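Antifreeze protein (Marinomonas primoryensis, PDB 3P4G) binds ice and so acts as a hyperactive, calcium-dependent antifreeze protein, built as a right-handed beta-helix. Local coordinates at residues 139-144 with 158-163; 243-248 with 263-268. All coordinates share one frame; numbering follows the deposited sequence.

Contact 1 of 2, residues 139-144 with 158-163; sequences DNDNIQ and GNDNLI. With CA (calcium ion), chain J; CA (calcium ion), chain K; MG (magnesium ion), chain R; CA (calcium ion), chain I.
Asp160 meets Asp141 and Asp139 round one calcium ion, in the turn where two successive coils of the beta-helix lie on each other. Asp160 CB rests 3.6 Å from Asp141 O; CG, anti to the carbonyl carbon (chi1 -54°), carries the carboxylate to the metals. There its two oxygens divide the work. OD1 binds the calcium ion of chain J at 2.3 Å, and its anti lone pair also takes the N-H of Asp141, 2.9 Å from Asp160 OD1 to Asp141 N. OD2 binds the next ion, that of chain K, at 2.4 Å, together with Gly158 O. Asp141 bridges in the same way, from the ion of chain J back to the ion of chain I, while Asp139 O and the carbonyls of Gly137, Ala155 and Thr157 complete the shell of the chain J ion. Glycine suits position 158 because a CB there would run into Asp139 O. Beside it, Asn140 OD1 accepts the backbone N-H of Asn159 at 2.8 Å; the outward Asn140 and Asn159 probably belong to the ice-binding row of this repeat.

Past the turn the two segments pair as parallel strands (142-144 with 161-163). On the outer face Asn161 ND2 donates to Asn142 OD1 over 3.1 Å, from above the carbonyl plane; the amides run side by side with planes 35° apart, and an amide suits both positions, since one offers N-H and the other C=O. On the inner face, branched aliphatic residues fill the core, Ile143 CG2 lying 3.6 Å from Leu162 CD1.

Asp141 OD2 and Asp160 OD1, 3.2 Å apart, are two anionic oxygens that would probably repel each other without the metal between them, which is consistent with a fold that needs calcium.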
loop_
_atom_site.group_PDB
_atom_site.type_symbol
_atom_site.label_atom_id
_atom_site.label_comp_id
_atom_site.label_asym_id
_atom_site.label_seq_id
_atom_site.Cartn_x
_atom_site.Cartn_y
_atom_site.Cartn_z
ATOM N N ASP A 139 8.406 11.861 -6.752
ATOM C CA ASP A 139 8.180 12.711 -5.558
ATOM C C ASP A 139 7.273 12.036 -4.496
ATOM O O ASP A 139 6.882 10.855 -4.614
ATOM C CB ASP A 139 7.643 14.112 -5.951
ATOM C CG ASP A 139 8.722 15.189 -5.977
ATOM O OD1 ASP A 139 9.934 14.862 -5.765
ATOM O OD2 ASP A 139 8.353 16.391 -6.224
ATOM N N ASN A 140 6.913 12.802 -3.481
ATOM C CA ASN A 140 6.433 12.209 -2.222
ATOM C C ASN A 140 4.932 12.362 -2.124
ATOM O O ASN A 140 4.424 13.446 -1.855
ATOM C CB ASN A 140 7.158 12.913 -1.101
ATOM C CG ASN A 140 8.690 12.976 -1.376
ATOM O OD1 ASN A 140 9.404 12.037 -1.071
ATOM N ND2 ASN A 140 9.140 14.030 -2.039
ATOM N N ASP A 141 4.253 11.272 -2.452
ATOM C CA ASP A 141 2.805 11.297 -2.664
ATOM C C ASP A 141 2.009 10.713 -1.509
ATOM O O ASP A 141 2.436 9.746 -0.843
ATOM C CB ASP A 141 2.473 10.536 -3.926
ATOM C CG ASP A 141 3.293 11.044 -5.132
ATOM O OD1 ASP A 141 3.066 12.192 -5.620
ATOM O OD2 ASP A 141 4.094 10.257 -5.666
ATOM N N ASN A 142 0.837 11.294 -1.315
ATOM C CA ASN A 142 -0.145 10.779 -0.364
ATOM C C ASN A 142 -1.289 10.174 -1.154
ATOM O O ASN A 142 -1.847 10.860 -2.038
ATOM C CB ASN A 142 -0.675 11.878 0.501
ATOM C CG ASN A 142 -1.265 11.333 1.801
ATOM O OD1 ASN A 142 -0.529 11.035 2.741
ATOM N ND2 ASN A 142 -2.607 11.114 1.814
ATOM N N ILE A 143 -1.553 8.867 -0.919
ATOM C CA ILE A 143 -2.673 8.151 -1.590
ATOM C C ILE A 143 -3.636 7.587 -0.513
ATOM O O ILE A 143 -3.207 6.868 0.421
ATOM C CB ILE A 143 -2.196 7.010 -2.515
ATOM C CG1 ILE A 143 -1.172 7.533 -3.562
ATOM C CG2 ILE A 143 -3.364 6.345 -3.223
ATOM C CD1 ILE A 143 0.245 7.218 -3.165
ATOM N N GLN A 144 -4.921 7.918 -0.632
ATOM C CA GLN A 144 -5.885 7.361 0.264
ATOM C C GLN A 144 -7.004 6.750 -0.592
ATOM O O GLN A 144 -7.553 7.416 -1.496
ATOM C CB GLN A 144 -6.482 8.454 1.122
ATOM C CG GLN A 144 -7.502 7.901 2.091
ATOM C CD GLN A 144 -7.797 8.769 3.299
ATOM O OE1 GLN A 144 -6.901 9.408 3.883
ATOM N NE2 GLN A 144 -9.081 8.800 3.693
ATOM N N GLY A 158 10.082 8.404 -4.283
ATOM C CA GLY A 158 9.580 9.278 -3.217
ATOM C C GLY A 158 9.134 8.550 -1.949
ATOM O O GLY A 158 8.792 7.367 -1.957
ATOM N N ASN A 159 9.130 9.294 -0.865
ATOM C CA ASN A 159 8.605 8.825 0.424
ATOM C C ASN A 159 7.056 8.928 0.406
ATOM O O ASN A 159 6.499 9.987 0.707
ATOM C CB ASN A 159 9.166 9.682 1.553
ATOM C CG ASN A 159 10.671 9.711 1.583
ATOM O OD1 ASN A 159 11.336 8.680 1.524
ATOM N ND2 ASN A 159 11.211 10.874 1.761
ATOM N N ASP A 160 6.398 7.839 -0.007
ATOM C CA ASP A 160 4.943 7.851 -0.250
ATOM C C ASP A 160 4.177 7.281 0.928
ATOM O O ASP A 160 4.648 6.377 1.643
ATOM C CB ASP A 160 4.617 7.020 -1.513
ATOM C CG ASP A 160 5.443 7.496 -2.757
ATOM O OD1 ASP A 160 5.287 8.663 -3.213
ATOM O OD2 ASP A 160 6.254 6.718 -3.296
ATOM N N ASN A 161 2.950 7.759 1.073
ATOM C CA ASN A 161 2.076 7.297 2.137
ATOM C C ASN A 161 0.796 6.787 1.481
ATOM O O ASN A 161 0.163 7.521 0.694
ATOM C CB ASN A 161 1.741 8.424 3.085
ATOM C CG ASN A 161 0.889 7.924 4.252
ATOM O OD1 ASN A 161 1.320 7.051 4.976
ATOM N ND2 ASN A 161 -0.343 8.429 4.400
ATOM N N LEU A 162 0.486 5.514 1.741
ATOM C CA LEU A 162 -0.698 4.850 1.174
ATOM C C LEU A 162 -1.585 4.370 2.328
ATOM O O LEU A 162 -1.128 3.580 3.165
ATOM C CB LEU A 162 -0.272 3.679 0.290
ATOM C CG LEU A 162 -1.432 2.796 -0.221
ATOM C CD1 LEU A 162 -2.473 3.636 -0.999
ATOM C CD2 LEU A 162 -0.831 1.700 -1.094
ATOM N N ILE A 163 -2.842 4.835 2.370
ATOM C CA ILE A 163 -3.791 4.385 3.381
ATOM C C ILE A 163 -5.011 3.810 2.623
ATOM O O ILE A 163 -5.593 4.510 1.773
ATOM C CB ILE A 163 -4.324 5.521 4.294
ATOM C CG1 ILE A 163 -3.244 6.184 5.121
ATOM C CG2 ILE A 163 -5.368 4.952 5.286
ATOM C CD1 ILE A 163 -3.832 7.194 6.187
HETATM CA CA CA J . 5.922 8.861 -5.418
HETATM CA CA CA K . 8.112 5.307 -2.915
HETATM MG MG MG R . 9.424 17.839 -7.168
HETATM CA CA CA I . 3.891 12.336 -7.746
HETATM O O HOH W 1 10.796 17.310 -5.631
HETATM O O HOH W 2 8.597 19.203 -5.912
#

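Contact 2 of 2, residues 243-248 with 263-268; sequences QSQVWA and VEHELH
Val246 and Leu267 form the close-packed part, side by side, with Val246 CB 3.7 Å from Leu267 CD1. Leu267 continues inward onto strand 279-282 and helix 294-300, so aliphatic residues suit both positions. The backbones hold this register: Val246 N donates to Glu266 O at 3.0 Å, and His268 N to Val246 O at 2.8 Å. Next to it Gln245, bent at its second torsion (chi2 93°), sets its amide against the His265 ring, OE1 over one face and offset toward the rim, the planes 37° apart and Gln245 CG 3.5 Å from His265 ND1. That nitrogen is buried without a polar partner, while the ring also stacks with Phe284.

These segments are neighbouring turns of the right-handed beta-helix, following strands 239-242 and 260-263 at the ends remote from the calcium-binding turns, and are joined without metal.

Toward Gln243 the contact is looser and wetter. The extended Gln243 and Glu264 chains run together, but amide and carboxylate stand 87° apart; Gln243 NE2 reaches Glu264 OE1 over a long 3.3 Å, with only a weak bond to OE2. Water 3 joins them too, donating to Gln243 O and to Glu264 OE1. Glu264 OE2 also makes a salt bridge to Arg241. An alanine in place of Glu264 would probably leave Arg241 without this salt-bridge partner and Gln243 NE2 without this acceptor, its amide freer to turn. At the other, exposed end His268 NE2 gives its N-H, in the ring plane, to Glu266 OE1 at 2.8 Å.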
loop_
_atom_site.group_PDB
_atom_site.type_symbol
_atom_site.label_atom_id
_atom_site.label_comp_id
_atom_site.label_asym_id
_atom_site.label_seq_id
_atom_site.Cartn_x
_atom_site.Cartn_y
_atom_site.Cartn_z
ATOM N N GLN A 243 0.119 -10.727 14.902
ATOM C CA GLN A 243 -0.655 -10.745 16.154
ATOM C C GLN A 243 -1.689 -11.849 16.319
ATOM O O GLN A 243 -2.202 -12.037 17.428
ATOM C CB GLN A 243 -1.331 -9.372 16.329
ATOM C CG GLN A 243 -0.349 -8.233 16.348
ATOM C CD GLN A 243 -0.999 -6.953 16.785
ATOM O OE1 GLN A 243 -1.526 -6.220 15.971
ATOM N NE2 GLN A 243 -0.944 -6.658 18.091
ATOM N N SER A 244 -2.010 -12.557 15.236
ATOM C CA SER A 244 -2.952 -13.676 15.286
ATOM C C SER A 244 -2.314 -14.937 14.704
ATOM O O SER A 244 -1.110 -14.959 14.469
ATOM C CB SER A 244 -4.276 -13.327 14.572
ATOM O OG SER A 244 -4.815 -12.074 15.023
ATOM N N GLN A 245 -3.120 -15.983 14.480
ATOM C CA GLN A 245 -2.626 -17.314 14.092
ATOM C C GLN A 245 -1.860 -17.254 12.805
ATOM O O GLN A 245 -2.283 -16.581 11.856
ATOM C CB GLN A 245 -3.789 -18.286 13.903
ATOM C CG GLN A 245 -4.557 -18.610 15.178
ATOM C CD GLN A 245 -5.766 -17.713 15.416
ATOM O OE1 GLN A 245 -5.764 -16.505 15.081
ATOM N NE2 GLN A 245 -6.803 -18.292 16.036
ATOM N N VAL A 246 -0.741 -17.981 12.777
ATOM C CA VAL A 246 0.009 -18.188 11.559
ATOM C C VAL A 246 -0.294 -19.636 11.157
ATOM O O VAL A 246 0.083 -20.603 11.849
ATOM C CB VAL A 246 1.521 -18.044 11.772
ATOM C CG1 VAL A 246 2.292 -18.353 10.457
ATOM C CG2 VAL A 246 1.864 -16.623 12.227
ATOM N N TRP A 247 -1.022 -19.783 10.059
ATOM C CA TRP A 247 -1.443 -21.100 9.608
ATOM C C TRP A 247 -0.283 -21.890 8.956
ATOM O O TRP A 247 0.758 -21.308 8.595
ATOM C CB TRP A 247 -2.628 -20.940 8.661
ATOM C CG TRP A 247 -3.938 -20.561 9.380
ATOM C CD1 TRP A 247 -4.195 -20.583 10.734
ATOM C CD2 TRP A 247 -5.154 -20.164 8.744
ATOM N NE1 TRP A 247 -5.503 -20.178 10.977
ATOM C CE2 TRP A 247 -6.114 -19.932 9.767
ATOM C CE3 TRP A 247 -5.527 -19.977 7.406
ATOM C CZ2 TRP A 247 -7.436 -19.518 9.481
ATOM C CZ3 TRP A 247 -6.842 -19.554 7.122
ATOM C CH2 TRP A 247 -7.771 -19.336 8.145
ATOM N N ALA A 248 -0.470 -23.218 8.829
ATOM C CA ALA A 248 0.620 -24.099 8.417
ATOM C C ALA A 248 1.239 -23.768 7.049
ATOM O O ALA A 248 2.434 -23.990 6.853
ATOM C CB ALA A 248 0.157 -25.560 8.427
ATOM N N VAL A 263 5.773 -13.174 17.280
ATOM C CA VAL A 263 4.555 -13.926 16.959
ATOM C C VAL A 263 3.741 -13.978 18.218
ATOM O O VAL A 263 4.140 -14.600 19.221
ATOM C CB VAL A 263 4.880 -15.313 16.299
ATOM C CG1 VAL A 263 6.165 -15.821 16.736
ATOM C CG2 VAL A 263 3.834 -16.350 16.482
ATOM N N GLU A 264 2.558 -13.357 18.169
ATOM C CA GLU A 264 1.787 -13.216 19.399
ATOM C C GLU A 264 0.785 -14.366 19.663
ATOM O O GLU A 264 0.180 -14.419 20.734
ATOM C CB GLU A 264 1.061 -11.872 19.405
ATOM C CG GLU A 264 1.992 -10.672 19.303
ATOM C CD GLU A 264 1.259 -9.328 19.439
ATOM O OE1 GLU A 264 0.050 -9.308 19.710
ATOM O OE2 GLU A 264 1.904 -8.264 19.281
ATOM N N HIS A 265 0.584 -15.252 18.679
ATOM C CA HIS A 265 -0.446 -16.293 18.773
ATOM C C HIS A 265 0.138 -17.647 18.275
ATOM O O HIS A 265 1.367 -17.857 18.347
ATOM C CB HIS A 265 -1.716 -15.784 18.022
ATOM C CG HIS A 265 -2.985 -16.353 18.568
ATOM N ND1 HIS A 265 -3.404 -17.643 18.292
ATOM C CD2 HIS A 265 -3.881 -15.849 19.452
ATOM C CE1 HIS A 265 -4.523 -17.894 18.962
ATOM N NE2 HIS A 265 -4.858 -16.806 19.635
ATOM N N GLU A 266 -0.702 -18.564 17.818
ATOM C CA GLU A 266 -0.260 -19.869 17.330
ATOM C C GLU A 266 0.693 -19.722 16.164
ATOM O O GLU A 266 0.533 -18.838 15.320
ATOM C CB GLU A 266 -1.470 -20.710 16.873
ATOM C CG GLU A 266 -2.340 -21.163 18.017
ATOM C CD GLU A 266 -3.664 -21.740 17.573
ATOM O OE1 GLU A 266 -3.742 -22.349 16.496
ATOM O OE2 GLU A 266 -4.620 -21.581 18.341
ATOM N N LEU A 267 1.679 -20.617 16.106
ATOM C CA LEU A 267 2.641 -20.613 15.018
ATOM C C LEU A 267 2.713 -22.001 14.377
ATOM O O LEU A 267 3.364 -22.922 14.920
ATOM C CB LEU A 267 4.054 -20.167 15.510
ATOM C CG LEU A 267 5.092 -20.144 14.398
ATOM C CD1 LEU A 267 4.713 -19.034 13.345
ATOM C CD2 LEU A 267 6.497 -19.869 14.986
ATOM N N HIS A 268 2.008 -22.153 13.256
ATOM C CA HIS A 268 2.011 -23.441 12.545
ATOM C C HIS A 268 2.867 -23.410 11.293
ATOM O O HIS A 268 3.216 -24.488 10.765
ATOM C CB HIS A 268 0.591 -23.876 12.204
ATOM C CG HIS A 268 -0.285 -23.980 13.407
ATOM N ND1 HIS A 268 -0.222 -25.041 14.281
ATOM C CD2 HIS A 268 -1.196 -23.122 13.924
ATOM C CE1 HIS A 268 -1.084 -24.857 15.267
ATOM N NE2 HIS A 268 -1.686 -23.699 15.076
HETATM O O HOH W 3 -2.166 -10.761 19.806
#

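From the N terminus, the chain reaches contact 1 first. It leaves residues 139-144, passes through strand 153-154 and returns at 158-163, closing one coil of the beta-helix with 13 residues between the segments. Several coils later 243-248 begins contact 2, and a circuit through strands 251-253 and 260-263 brings 263-268 alongside. The two loops follow in series, neither enclosing nor crossing the other. The centres of contact 1 and contact 2 are about 31 Å apart, and the nearest atoms of contact 1 and contact 2 about 16 Å apart. Contact 1 joins neighbouring coils at the calcium turns and the start of their strands, whereas contact 2 joins them beyond the strand ends, nearer the C-terminal helices.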